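Local coordinates for SAM-dependent O-methyltransferase (Thermotoga maritima, PDB 1O54), which probably catalyses the S-adenosyl-L-methionine-dependent N1-methylation of adenine 58 in tRNA, working as a tetramer built from two dimers, at residues P98-F103 and H260-I265; V110-R115 and G135-V140; R115-G120 and E175-K180; L229-I234 and I265-V270. All blocks are in the same frame, centred on the assembly; numbering follows the deposited sequence.

Contact 1. Residues P98-F103 and H260-I265; sequences PKDSSF and HTAYMI
At the first turn of helix 98-107, Lys-99 and Asp-100 close on Thr-261, in the loop leading into strand 263-269, which runs antiparallel to its neighbours in the methyltransferase sheet. Thr-261 OG1 has two partners: it donates to Asp-100 OD2 in a very short bond, whose refined length is doubtful, and accepts from Lys-99 NZ at 3.0 Å, the lysine and threonine side chains meeting tip to tip. The lysine chain bends only at its last torsion (chi4 79°), which swings NZ back to form a salt bridge with Asp-100 OD1 at 2.9 Å; NZ also bonds Ser-239. With a methionine at Lys-99, Asp-100 would probably be left without its counter-charge and Thr-261 OG1 without the lysine's N-H. A water donates to both Asp-100 OD1 and Ala-262 O, 2.7 Å from the latter. One turn further along the helix, Phe-103 takes Met-264 SD at its ring edge in a Met-aromatic contact, 5.0 Å from the centroid and 78° off the normal. The Phe-103 ring also meets Phe-241 of the second subunit. Strand 263-269 runs between strands 207-213 and 234-245, with helix 216-228 packed on Tyr-263 and Ile-265, while helix 82-87 packs against Pro-98.

Contact 2. Residues V110-R115 and G135-V140; sequences VKEGDR and GSSGKV
Glu-112 reaches from a turn to grip Ser-137, using one carboxylate oxygen for two bonds. OE1 takes Ser-137 OG on its anti lone pair at 2.6 Å and the Ser-137 backbone N, nearly along the C-O axis, at 3.1 Å. A bend at chi2 (71°) turns the carboxylate toward residues 135-137, where OE2 lies 3.4 Å from Gly-135 CA; any beta carbon on Gly-135 would run into it. OE2 has partners of its own, a water that also accepts from Ser-136 N and a salt bridge to Arg-165 of the second subunit. Cutting Glu-112 back to an alanine would probably leave Ser-137 N and OG without this acceptor and Arg-165 of the second subunit without this mate. Strands 115-119 and 139-143 run parallel, joined through helix 125-134 in a beta-alpha-beta crossover of the Rossmann-like methyltransferase fold, and this contact lies where both strands begin. Lys-139 N donates to Asp-114 O at 2.9 Å, and Lys-139 O receives a CA-H...O contact from Arg-115 CA. The Lys-139 side chain leads away, its NZ bonded to Glu-164 O. Gly-113 occupies the third position of the type II turn from Lys-111 to Asp-114, at a positive phi, and Ser-137 OG lies 3.2 Å from its CA. Beyond it, Gly-138 CA lies 3.2 Å from Asp-114 O, and a beta carbon there would point at that oxygen and clash with it.

Contact 3. Residues R115-G120 and E175-K180; sequences RIIDTG and EGFDEK
The Phe-177 ring carries Ile-117 CG2 over one face and Thr-119 CG2 at its edge, and the Arg-115 guanidinium meets Lys-180 O at its own edge. All three partners from residues 115-119 stand on one side of a central parallel strand of the Rossmann-like methyltransferase sheet, against the loop that leads into neighbouring strand 182-187. Ile-117 CG2 makes a CH-pi contact 4.0 Å from the ring centroid, 27° off the normal, and its CD1 rests 3.8 Å from Phe-177 CG. Thr-119 presents its methyl to the ring because OG1 is anti to the backbone N (chi1 -169°), where it bonds Tyr-143 O; its CG2 is 3.9 Å from Phe-177 CZ. The Thr-119 side chain is about 6 Å from that of Glu-144, a residue predicted to bind S-adenosyl-L-methionine. Tyr-143 stacks edge-to-face on Phe-177 and bonds Glu-179 OE1 through its hydroxyl, while OE2 of that glutamate forms a salt bridge with Lys-169. Ile-117 CD1 approaches that carboxylate, 3.9 Å from Glu-179 OE1. A bend at chi3 (65°) brings the Arg-115 guanidinium end-on, and NH1 at 3.0 Å and NH2 at 3.2 Å both donate to the one backbone carbonyl oxygen of Lys-180, nearly in the guanidinium plane.

Contact 4. Residues L229-I234 and I265-V270; sequences LPFIRI and IFATKV
Residues 231-232 pair antiparallel with the end of strand 263-269, Phe-231 facing Lys-269 as a non-hydrogen-bonded pair and Ile-232 facing Thr-268 as a hydrogen-bonded one. Ile-232 and Thr-268 exchange two N-H...O bonds, each of 2.9 Å, and Val-270 N adds a third, nearly straight (171°), to Pro-230 O. Pro-230 is the centre of an inverse gamma turn. Ala-267 CB sits between Phe-231 CD2, at 3.7 Å, and Ile-234 CG1, at 3.9 Å. Trp-200 donates through NE1 to Pro-230 O, meets the Phe-231 ring edge-to-face and makes a cation-pi contact with Lys-269, whose NZ bonds the carbonyls of Trp-200 and Leu-203. Strand 263-269 is the reversed strand of the class I methyltransferase sheet, inserted between strand 207-213 and the strand that here turns a corner at Arg-233. Phe-231 and Ile-234 pack onto helix 216-228, whereas the face bearing Ile-232 and Thr-268 is met by Tyr-76 and Leu-78 of the second subunit. On that face Ile-232 and Val-270 cross at about a right angle, with CD1 of the first 3.7 Å from CG1 of the second; CG1 of Ile-232 lies between its backbone N and carbonyl carbon (chi1 65°), which carries CD1 toward the valine. Thr-268 OG1 is linked by one water to Arg-233 O; a second water, 2.8 Å from Thr-268 OG1, is bonded weakly to Arg-233 NH1. The arginine itself reaches Glu-35 and Asp-84 of the second subunit through salt bridges.

In the fold
From the N terminus, the chain opens contact 1 in helix 98-107 and closes that loop only at 260-265, so contacts 2 and 3 nest inside it. Contact 2 opens next and closes at 135-140, after one strand and one helix. Contact 3 starts from Arg-115, closes at 175-180 and crosses contact 2; the two touch where Ile-116 lies beside Lys-139. Contact 4 follows both in series, crosses contact 1 and shares Ile-265 with it, and Phe-103 packs on Phe-266 at their junction. Contact 2 joins the starts of parallel strands 115-119 and 139-143, contact 3 ties strand 115-119 to the loop before strand 182-187, and contacts 1 and 4 fasten strand 263-269 to helix 98-107 and strand 231-232.

Contact 1. Residues P98-F103 and H260-I265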
loop_
_atom_site.group_PDB
_atom_site.type_symbol
_atom_site.label_atom_id
_atom_site.label_comp_id
_atom_site.label_asym_id
_atom_site.label_seq_id
_atom_site.Cartn_x
_atom_site.Cartn_y
_atom_site.Cartn_z
ATOM N N PRO A 98 9.059 14.881 -4.576
ATOM C CA PRO A 98 7.985 15.262 -5.497
ATOM C C PRO A 98 6.627 14.611 -5.312
ATOM O O PRO A 98 5.611 15.287 -5.461
ATOM C CB PRO A 98 8.547 14.821 -6.856
ATOM C CG PRO A 98 10.008 15.078 -6.707
ATOM C CD PRO A 98 10.328 14.593 -5.300
ATOM N N LYS A 99 6.587 13.305 -5.012
ATOM C CA LYS A 99 5.297 12.649 -4.754
ATOM C C LYS A 99 4.550 13.365 -3.621
ATOM O O LYS A 99 3.323 13.440 -3.607
ATOM C CB LYS A 99 5.472 11.161 -4.391
ATOM C CG LYS A 99 6.082 10.859 -3.003
ATOM C CD LYS A 99 5.891 9.387 -2.642
ATOM C CE LYS A 99 6.128 9.089 -1.221
ATOM N NZ LYS A 99 5.043 9.421 -0.313
ATOM N N ASP A 100 5.298 13.923 -2.680
ATOM C CA ASP A 100 4.667 14.635 -1.590
ATOM C C ASP A 100 4.485 16.122 -1.949
ATOM O O ASP A 100 3.449 16.671 -1.683
ATOM C CB ASP A 100 5.481 14.508 -0.300
ATOM C CG ASP A 100 5.531 13.079 0.247
ATOM O OD1 ASP A 100 4.567 12.260 0.051
ATOM O OD2 ASP A 100 6.507 12.715 0.950
ATOM N N SER A 101 5.535 16.789 -2.425
ATOM C CA SER A 101 5.459 18.228 -2.662
ATOM C C SER A 101 4.313 18.645 -3.601
ATOM O O SER A 101 3.630 19.620 -3.330
ATOM C CB SER A 101 6.816 18.786 -3.132
ATOM O OG SER A 101 7.210 18.183 -4.316
ATOM N N SER A 102 4.086 17.893 -4.677
ATOM C CA SER A 102 3.013 18.196 -5.612
ATOM C C SER A 102 1.636 18.165 -4.918
ATOM O O SER A 102 0.791 19.072 -5.067
ATOM C CB SER A 102 3.089 17.200 -6.795
ATOM O OG SER A 102 3.066 15.823 -6.388
ATOM N N PHE A 103 1.431 17.106 -4.148
ATOM C CA PHE A 103 0.205 16.920 -3.407
ATOM C C PHE A 103 0.019 18.031 -2.365
ATOM O O PHE A 103 -1.080 18.618 -2.236
ATOM C CB PHE A 103 0.229 15.543 -2.767
ATOM C CG PHE A 103 -0.976 15.253 -1.902
ATOM C CD1 PHE A 103 -2.227 15.014 -2.461
ATOM C CD2 PHE A 103 -0.835 15.169 -0.530
ATOM C CE1 PHE A 103 -3.328 14.726 -1.644
ATOM C CE2 PHE A 103 -1.897 14.858 0.266
ATOM C CZ PHE A 103 -3.147 14.633 -0.286
ATOM N N HIS A 260 8.479 4.772 2.624
ATOM C CA HIS A 260 8.129 5.961 3.438
ATOM C C HIS A 260 8.978 7.222 3.161
ATOM O O HIS A 260 10.196 7.162 3.114
ATOM C CB HIS A 260 8.257 5.589 4.919
ATOM C CG HIS A 260 7.919 6.686 5.868
ATOM N ND1 HIS A 260 6.634 7.153 6.035
ATOM C CD2 HIS A 260 8.685 7.349 6.771
ATOM C CE1 HIS A 260 6.630 8.087 6.970
ATOM N NE2 HIS A 260 7.863 8.224 7.435
ATOM N N THR A 261 8.321 8.366 2.989
ATOM C CA THR A 261 9.001 9.654 2.970
ATOM C C THR A 261 8.597 10.458 4.220
ATOM O O THR A 261 9.449 10.732 5.101
ATOM C CB THR A 261 8.643 10.447 1.712
ATOM O OG1 THR A 261 7.224 10.436 1.487
ATOM C CG2 THR A 261 9.241 9.793 0.498
ATOM N N ALA A 262 7.298 10.744 4.333
ATOM C CA ALA A 262 6.800 11.629 5.379
ATOM C C ALA A 262 5.288 11.502 5.609
ATOM O O ALA A 262 4.530 11.264 4.679
ATOM C CB ALA A 262 7.138 13.095 5.014
ATOM N N TYR A 263 4.865 11.697 6.858
ATOM C CA TYR A 263 3.461 11.904 7.206
ATOM C C TYR A 263 3.183 13.371 6.921
ATOM O O TYR A 263 3.974 14.218 7.296
ATOM C CB TYR A 263 3.200 11.592 8.666
ATOM C CG TYR A 263 3.498 10.135 8.984
ATOM C CD1 TYR A 263 4.691 9.750 9.554
ATOM C CD2 TYR A 263 2.590 9.140 8.623
ATOM C CE1 TYR A 263 4.953 8.413 9.825
ATOM C CE2 TYR A 263 2.859 7.787 8.878
ATOM C CZ TYR A 263 4.029 7.445 9.484
ATOM O OH TYR A 263 4.339 6.123 9.777
ATOM N N MET A 264 2.096 13.646 6.217
ATOM C CA MET A 264 1.706 15.001 5.885
ATOM C C MET A 264 0.507 15.418 6.715
ATOM O O MET A 264 -0.510 14.706 6.722
ATOM C CB MET A 264 1.331 15.066 4.423
ATOM C CG MET A 264 2.476 14.676 3.524
ATOM S SD MET A 264 2.062 14.514 1.770
ATOM C CE MET A 264 1.227 12.883 1.735
ATOM N N ILE A 265 0.597 16.571 7.363
ATOM C CA ILE A 265 -0.475 17.056 8.218
ATOM C C ILE A 265 -0.967 18.375 7.698
ATOM O O ILE A 265 -0.153 19.246 7.411
ATOM C CB ILE A 265 0.025 17.234 9.665
ATOM C CG1 ILE A 265 0.657 15.928 10.225
ATOM C CG2 ILE A 265 -1.105 17.690 10.562
ATOM C CD1 ILE A 265 1.405 16.124 11.517
HETATM O O HOH W 1 5.453 8.084 2.708
HETATM O O HOH W 2 3.768 10.399 2.254
#

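Contact 2. Residues V110-R115 and G135-V140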
loop_
_atom_site.group_PDB
_atom_site.type_symbol
_atom_site.label_atom_id
_atom_site.label_comp_id
_atom_site.label_asym_id
_atom_site.label_seq_id
_atom_site.Cartn_x
_atom_site.Cartn_y
_atom_site.Cartn_z
ATOM N N VAL A 110 -2.297 26.439 -3.528
ATOM C CA VAL A 110 -1.377 27.492 -3.965
ATOM C C VAL A 110 -1.703 27.868 -5.418
ATOM O O VAL A 110 -1.779 27.009 -6.298
ATOM C CB VAL A 110 0.112 27.122 -3.809
ATOM C CG1 VAL A 110 0.984 28.278 -4.172
ATOM C CG2 VAL A 110 0.409 26.613 -2.398
ATOM N N LYS A 111 -1.914 29.165 -5.628
ATOM C CA LYS A 111 -2.414 29.665 -6.896
ATOM C C LYS A 111 -1.883 31.063 -7.167
ATOM O O LYS A 111 -1.251 31.700 -6.323
ATOM C CB LYS A 111 -3.927 29.689 -6.859
ATOM C CG LYS A 111 -4.468 30.699 -5.906
ATOM C CD LYS A 111 -5.967 30.560 -5.658
ATOM C CE LYS A 111 -6.497 31.853 -4.998
ATOM N NZ LYS A 111 -5.968 32.187 -3.632
ATOM N N GLU A 112 -2.125 31.505 -8.397
ATOM C CA GLU A 112 -1.616 32.791 -8.900
ATOM C C GLU A 112 -1.858 33.893 -7.903
ATOM O O GLU A 112 -2.998 34.131 -7.480
ATOM C CB GLU A 112 -2.294 33.133 -10.237
ATOM C CG GLU A 112 -1.755 34.397 -10.904
ATOM C CD GLU A 112 -0.365 34.262 -11.472
ATOM O OE1 GLU A 112 0.464 35.203 -11.256
ATOM O OE2 GLU A 112 -0.091 33.241 -12.145
ATOM N N GLY A 113 -0.802 34.623 -7.585
ATOM C CA GLY A 113 -0.892 35.778 -6.702
ATOM C C GLY A 113 -0.824 35.498 -5.208
ATOM O O GLY A 113 -0.816 36.437 -4.405
ATOM N N ASP A 114 -0.823 34.237 -4.811
ATOM C CA ASP A 114 -0.763 33.877 -3.416
ATOM C C ASP A 114 0.550 34.331 -2.769
ATOM O O ASP A 114 1.613 34.404 -3.419
ATOM C CB ASP A 114 -0.876 32.387 -3.185
ATOM C CG ASP A 114 -2.289 31.865 -3.156
ATOM O OD1 ASP A 114 -3.264 32.674 -3.218
ATOM O OD2 ASP A 114 -2.474 30.614 -3.087
ATOM N N ARG A 115 0.427 34.668 -1.502
ATOM C CA ARG A 115 1.556 34.914 -0.616
ATOM C C ARG A 115 1.673 33.681 0.300
ATOM O O ARG A 115 0.709 33.320 1.009
ATOM C CB ARG A 115 1.318 36.177 0.216
ATOM C CG ARG A 115 1.357 37.448 -0.653
ATOM C CD ARG A 115 0.702 38.690 -0.015
ATOM N NE ARG A 115 1.436 39.118 1.176
ATOM C CZ ARG A 115 1.028 38.954 2.445
ATOM N NH1 ARG A 115 -0.116 38.355 2.730
ATOM N NH2 ARG A 115 1.760 39.429 3.431
ATOM N N GLY A 135 2.740 31.660 -9.314
ATOM C CA GLY A 135 2.762 32.442 -10.542
ATOM C C GLY A 135 3.720 33.614 -10.489
ATOM O O GLY A 135 4.437 33.824 -9.509
ATOM N N SER A 136 3.764 34.397 -11.561
ATOM C CA SER A 136 4.629 35.572 -11.565
ATOM C C SER A 136 4.191 36.674 -10.592
ATOM O O SER A 136 5.005 37.540 -10.236
ATOM C CB SER A 136 4.731 36.174 -12.978
ATOM O OG SER A 136 3.475 36.666 -13.409
ATOM N N SER A 137 2.918 36.679 -10.206
ATOM C CA SER A 137 2.359 37.742 -9.344
ATOM C C SER A 137 2.334 37.447 -7.827
ATOM O O SER A 137 2.026 38.332 -7.013
ATOM C CB SER A 137 0.941 38.124 -9.829
ATOM O OG SER A 137 -0.034 37.121 -9.506
ATOM N N GLY A 138 2.609 36.205 -7.466
ATOM C CA GLY A 138 2.647 35.780 -6.078
ATOM C C GLY A 138 4.050 35.882 -5.503
ATOM O O GLY A 138 4.992 36.353 -6.165
ATOM N N LYS A 139 4.206 35.393 -4.280
ATOM C CA LYS A 139 5.498 35.424 -3.622
ATOM C C LYS A 139 5.591 34.346 -2.559
ATOM O O LYS A 139 4.609 34.119 -1.816
ATOM C CB LYS A 139 5.718 36.763 -2.950
ATOM C CG LYS A 139 7.157 37.024 -2.503
ATOM C CD LYS A 139 8.137 37.102 -3.690
ATOM C CE LYS A 139 8.032 38.418 -4.446
ATOM N NZ LYS A 139 9.142 38.663 -5.425
ATOM N N VAL A 140 6.767 33.722 -2.483
ATOM C CA VAL A 140 7.124 32.813 -1.396
ATOM C C VAL A 140 8.115 33.518 -0.482
ATOM O O VAL A 140 9.168 33.976 -0.924
ATOM C CB VAL A 140 7.714 31.490 -1.920
ATOM C CG1 VAL A 140 8.002 30.525 -0.771
ATOM C CG2 VAL A 140 6.736 30.864 -2.922
HETATM O O HOH W 3 1.824 33.814 -14.004
HETATM O O HOH W 4 0.624 38.669 -4.386
#

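Contact 3. Residues R115-G120 and E175-K180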
loop_
_atom_site.group_PDB
_atom_site.type_symbol
_atom_site.label_atom_id
_atom_site.label_comp_id
_atom_site.label_asym_id
_atom_site.label_seq_id
_atom_site.Cartn_x
_atom_site.Cartn_y
_atom_site.Cartn_z
ATOM N N ARG A 115 0.427 34.668 -1.502
ATOM C CA ARG A 115 1.556 34.914 -0.616
ATOM C C ARG A 115 1.673 33.681 0.300
ATOM O O ARG A 115 0.709 33.320 1.009
ATOM C CB ARG A 115 1.318 36.177 0.216
ATOM C CG ARG A 115 1.357 37.448 -0.653
ATOM C CD ARG A 115 0.702 38.690 -0.015
ATOM N NE ARG A 115 1.436 39.118 1.176
ATOM C CZ ARG A 115 1.028 38.954 2.445
ATOM N NH1 ARG A 115 -0.116 38.355 2.730
ATOM N NH2 ARG A 115 1.760 39.429 3.431
ATOM N N ILE A 116 2.851 33.073 0.293
ATOM C CA ILE A 116 3.078 31.784 0.925
ATOM C C ILE A 116 4.328 31.888 1.814
ATOM O O ILE A 116 5.339 32.440 1.369
ATOM C CB ILE A 116 3.380 30.723 -0.152
ATOM C CG1 ILE A 116 2.242 30.606 -1.169
ATOM C CG2 ILE A 116 3.705 29.379 0.523
ATOM C CD1 ILE A 116 0.971 30.138 -0.621
ATOM N N ILE A 117 4.271 31.348 3.023
ATOM C CA ILE A 117 5.463 31.230 3.880
ATOM C C ILE A 117 5.967 29.791 3.746
ATOM O O ILE A 117 5.186 28.846 3.822
ATOM C CB ILE A 117 5.146 31.602 5.336
ATOM C CG1 ILE A 117 4.964 33.133 5.450
ATOM C CG2 ILE A 117 6.204 31.117 6.307
ATOM C CD1 ILE A 117 4.384 33.578 6.750
ATOM N N ASP A 118 7.275 29.646 3.615
ATOM C CA ASP A 118 7.940 28.341 3.558
ATOM C C ASP A 118 9.089 28.371 4.555
ATOM O O ASP A 118 9.928 29.258 4.519
ATOM C CB ASP A 118 8.486 28.155 2.149
ATOM C CG ASP A 118 9.224 26.848 1.960
ATOM O OD1 ASP A 118 10.318 26.851 1.316
ATOM O OD2 ASP A 118 8.806 25.777 2.441
ATOM N N THR A 119 9.140 27.414 5.472
ATOM C CA THR A 119 10.273 27.354 6.388
ATOM C C THR A 119 10.409 25.962 7.008
ATOM O O THR A 119 9.396 25.382 7.316
ATOM C CB THR A 119 10.100 28.407 7.485
ATOM O OG1 THR A 119 11.321 28.542 8.249
ATOM C CG2 THR A 119 9.007 28.078 8.498
ATOM N N GLY A 120 11.616 25.424 7.190
ATOM C CA GLY A 120 12.851 25.870 6.597
ATOM C C GLY A 120 12.841 25.615 5.112
ATOM O O GLY A 120 11.827 25.201 4.555
ATOM N N GLU A 175 10.943 34.326 16.666
ATOM C CA GLU A 175 10.349 35.655 16.891
ATOM C C GLU A 175 9.079 35.925 16.037
ATOM O O GLU A 175 8.561 37.057 16.028
ATOM C CB GLU A 175 11.378 36.713 16.535
ATOM N N GLY A 176 8.608 34.912 15.312
ATOM C CA GLY A 176 7.428 35.055 14.465
ATOM C C GLY A 176 7.781 35.508 13.051
ATOM O O GLY A 176 8.921 35.880 12.762
ATOM N N PHE A 177 6.804 35.421 12.159
ATOM C CA PHE A 177 6.944 35.858 10.793
ATOM C C PHE A 177 6.583 37.330 10.645
ATOM O O PHE A 177 5.747 37.861 11.407
ATOM C CB PHE A 177 6.056 34.986 9.900
ATOM C CG PHE A 177 6.345 33.522 10.041
ATOM C CD1 PHE A 177 5.543 32.712 10.807
ATOM C CD2 PHE A 177 7.457 32.962 9.426
ATOM C CE1 PHE A 177 5.825 31.360 10.955
ATOM C CE2 PHE A 177 7.760 31.624 9.605
ATOM C CZ PHE A 177 6.934 30.817 10.349
ATOM N N ASP A 178 7.195 38.004 9.677
ATOM C CA ASP A 178 6.890 39.401 9.435
ATOM C C ASP A 178 5.542 39.603 8.743
ATOM O O ASP A 178 4.923 40.677 8.887
ATOM C CB ASP A 178 7.946 40.038 8.542
ATOM C CG ASP A 178 9.313 40.051 9.166
ATOM O OD1 ASP A 178 9.425 40.058 10.419
ATOM O OD2 ASP A 178 10.349 40.084 8.467
ATOM N N GLU A 179 5.132 38.607 7.970
ATOM C CA GLU A 179 3.975 38.713 7.099
ATOM C C GLU A 179 2.722 38.304 7.865
ATOM O O GLU A 179 2.752 37.372 8.691
ATOM C CB GLU A 179 4.115 37.818 5.884
ATOM C CG GLU A 179 5.303 38.122 4.996
ATOM C CD GLU A 179 6.642 37.673 5.584
ATOM O OE1 GLU A 179 6.686 36.743 6.426
ATOM O OE2 GLU A 179 7.659 38.243 5.159
ATOM N N LYS A 180 1.617 38.989 7.553
ATOM C CA LYS A 180 0.305 38.619 8.024
ATOM C C LYS A 180 -0.608 38.333 6.851
ATOM O O LYS A 180 -0.366 38.741 5.708
ATOM C CB LYS A 180 -0.319 39.752 8.851
ATOM C CG LYS A 180 0.438 40.100 10.102
ATOM C CD LYS A 180 0.343 39.008 11.141
ATOM C CE LYS A 180 0.765 39.529 12.533
ATOM N NZ LYS A 180 1.730 38.644 13.260
#

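Contact 4. Residues L229-I234 and I265-V270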
loop_
_atom_site.group_PDB
_atom_site.type_symbol
_atom_site.label_atom_id
_atom_site.label_comp_id
_atom_site.label_asym_id
_atom_site.label_seq_id
_atom_site.Cartn_x
_atom_site.Cartn_y
_atom_site.Cartn_z
ATOM N N LEU A 229 -5.161 25.142 19.209
ATOM C CA LEU A 229 -5.325 26.428 18.517
ATOM C C LEU A 229 -6.558 26.419 17.599
ATOM O O LEU A 229 -7.153 25.352 17.371
ATOM C CB LEU A 229 -4.080 26.725 17.692
ATOM C CG LEU A 229 -2.837 27.197 18.441
ATOM C CD1 LEU A 229 -1.665 27.034 17.538
ATOM C CD2 LEU A 229 -2.999 28.628 18.834
ATOM N N PRO A 230 -6.997 27.591 17.115
ATOM C CA PRO A 230 -8.145 27.649 16.208
ATOM C C PRO A 230 -7.815 27.173 14.768
ATOM O O PRO A 230 -7.599 27.974 13.848
ATOM C CB PRO A 230 -8.575 29.120 16.278
ATOM C CG PRO A 230 -7.901 29.671 17.464
ATOM C CD PRO A 230 -6.574 28.948 17.484
ATOM N N PHE A 231 -7.850 25.857 14.642
ATOM C CA PHE A 231 -7.622 25.131 13.387
ATOM C C PHE A 231 -8.746 24.118 13.233
ATOM O O PHE A 231 -9.166 23.458 14.235
ATOM C CB PHE A 231 -6.315 24.375 13.447
ATOM C CG PHE A 231 -5.079 25.206 13.144
ATOM C CD1 PHE A 231 -4.118 25.447 14.136
ATOM C CD2 PHE A 231 -4.873 25.723 11.877
ATOM C CE1 PHE A 231 -2.976 26.176 13.843
ATOM C CE2 PHE A 231 -3.730 26.448 11.589
ATOM C CZ PHE A 231 -2.776 26.654 12.566
ATOM N N ILE A 232 -9.245 23.986 12.005
ATOM C CA ILE A 232 -10.255 22.981 11.678
ATOM C C ILE A 232 -9.781 22.192 10.472
ATOM O O ILE A 232 -8.703 22.497 9.895
ATOM C CB ILE A 232 -11.644 23.646 11.440
ATOM C CG1 ILE A 232 -11.584 24.549 10.204
ATOM C CG2 ILE A 232 -12.085 24.412 12.707
ATOM C CD1 ILE A 232 -12.965 24.944 9.711
ATOM N N ARG A 233 -10.596 21.191 10.057
ATOM C CA ARG A 233 -10.284 20.372 8.874
ATOM C C ARG A 233 -8.856 19.818 9.004
ATOM O O ARG A 233 -8.070 19.816 8.052
ATOM C CB ARG A 233 -10.480 21.169 7.575
ATOM C CG ARG A 233 -11.910 21.662 7.354
ATOM C CD ARG A 233 -12.068 22.401 6.024
ATOM N NE ARG A 233 -12.362 21.486 4.934
ATOM C CZ ARG A 233 -12.360 21.799 3.648
ATOM N NH1 ARG A 233 -12.067 23.016 3.239
ATOM N NH2 ARG A 233 -12.667 20.887 2.762
ATOM N N ILE A 234 -8.536 19.292 10.181
ATOM C CA ILE A 234 -7.191 18.711 10.386
ATOM C C ILE A 234 -7.196 17.323 9.780
ATOM O O ILE A 234 -8.072 16.467 10.101
ATOM C CB ILE A 234 -6.822 18.651 11.898
ATOM C CG1 ILE A 234 -6.750 20.053 12.474
ATOM C CG2 ILE A 234 -5.462 17.963 12.088
ATOM C CD1 ILE A 234 -6.771 20.103 13.948
ATOM N N ILE A 265 0.597 16.571 7.363
ATOM C CA ILE A 265 -0.475 17.056 8.218
ATOM C C ILE A 265 -0.967 18.375 7.698
ATOM O O ILE A 265 -0.153 19.246 7.411
ATOM C CB ILE A 265 0.025 17.234 9.665
ATOM C CG1 ILE A 265 0.657 15.928 10.225
ATOM C CG2 ILE A 265 -1.105 17.690 10.562
ATOM C CD1 ILE A 265 1.405 16.124 11.517
ATOM N N PHE A 266 -2.291 18.520 7.591
ATOM C CA PHE A 266 -2.907 19.738 7.071
ATOM C C PHE A 266 -3.911 20.272 8.065
ATOM O O PHE A 266 -4.518 19.510 8.809
ATOM C CB PHE A 266 -3.651 19.361 5.785
ATOM C CG PHE A 266 -2.760 18.773 4.714
ATOM C CD1 PHE A 266 -2.567 17.407 4.652
ATOM C CD2 PHE A 266 -2.113 19.562 3.812
ATOM C CE1 PHE A 266 -1.714 16.836 3.675
ATOM C CE2 PHE A 266 -1.280 19.002 2.827
ATOM C CZ PHE A 266 -1.083 17.638 2.788
ATOM N N ALA A 267 -4.132 21.584 8.047
ATOM C CA ALA A 267 -5.129 22.233 8.874
ATOM C C ALA A 267 -5.496 23.580 8.232
ATOM O O ALA A 267 -4.738 24.127 7.432
ATOM C CB ALA A 267 -4.598 22.424 10.252
ATOM N N THR A 268 -6.684 24.069 8.570
ATOM C CA THR A 268 -7.189 25.352 8.093
ATOM C C THR A 268 -7.384 26.284 9.264
ATOM O O THR A 268 -8.057 25.903 10.216
ATOM C CB THR A 268 -8.522 25.098 7.378
ATOM O OG1 THR A 268 -8.287 24.293 6.199
ATOM C CG2 THR A 268 -9.145 26.402 6.902
ATOM N N LYS A 269 -6.820 27.482 9.176
ATOM C CA LYS A 269 -6.960 28.489 10.210
ATOM C C LYS A 269 -8.342 29.093 10.230
ATOM O O LYS A 269 -8.875 29.519 9.197
ATOM C CB LYS A 269 -5.943 29.606 10.002
ATOM C CG LYS A 269 -5.939 30.682 11.134
ATOM C CD LYS A 269 -5.787 31.989 10.625
ATOM C CE LYS A 269 -6.026 33.099 11.613
ATOM N NZ LYS A 269 -4.768 33.825 11.847
ATOM N N VAL A 270 -8.899 29.192 11.428
ATOM C CA VAL A 270 -10.089 30.001 11.669
ATOM C C VAL A 270 -9.763 31.053 12.724
ATOM O O VAL A 270 -8.739 30.965 13.412
ATOM C CB VAL A 270 -11.273 29.145 12.062
ATOM C CG1 VAL A 270 -11.650 28.241 10.883
ATOM C CG2 VAL A 270 -10.994 28.326 13.354
HETATM O O HOH W 5 -7.283 21.788 6.279
HETATM O O HOH W 6 -9.923 24.852 4.026
#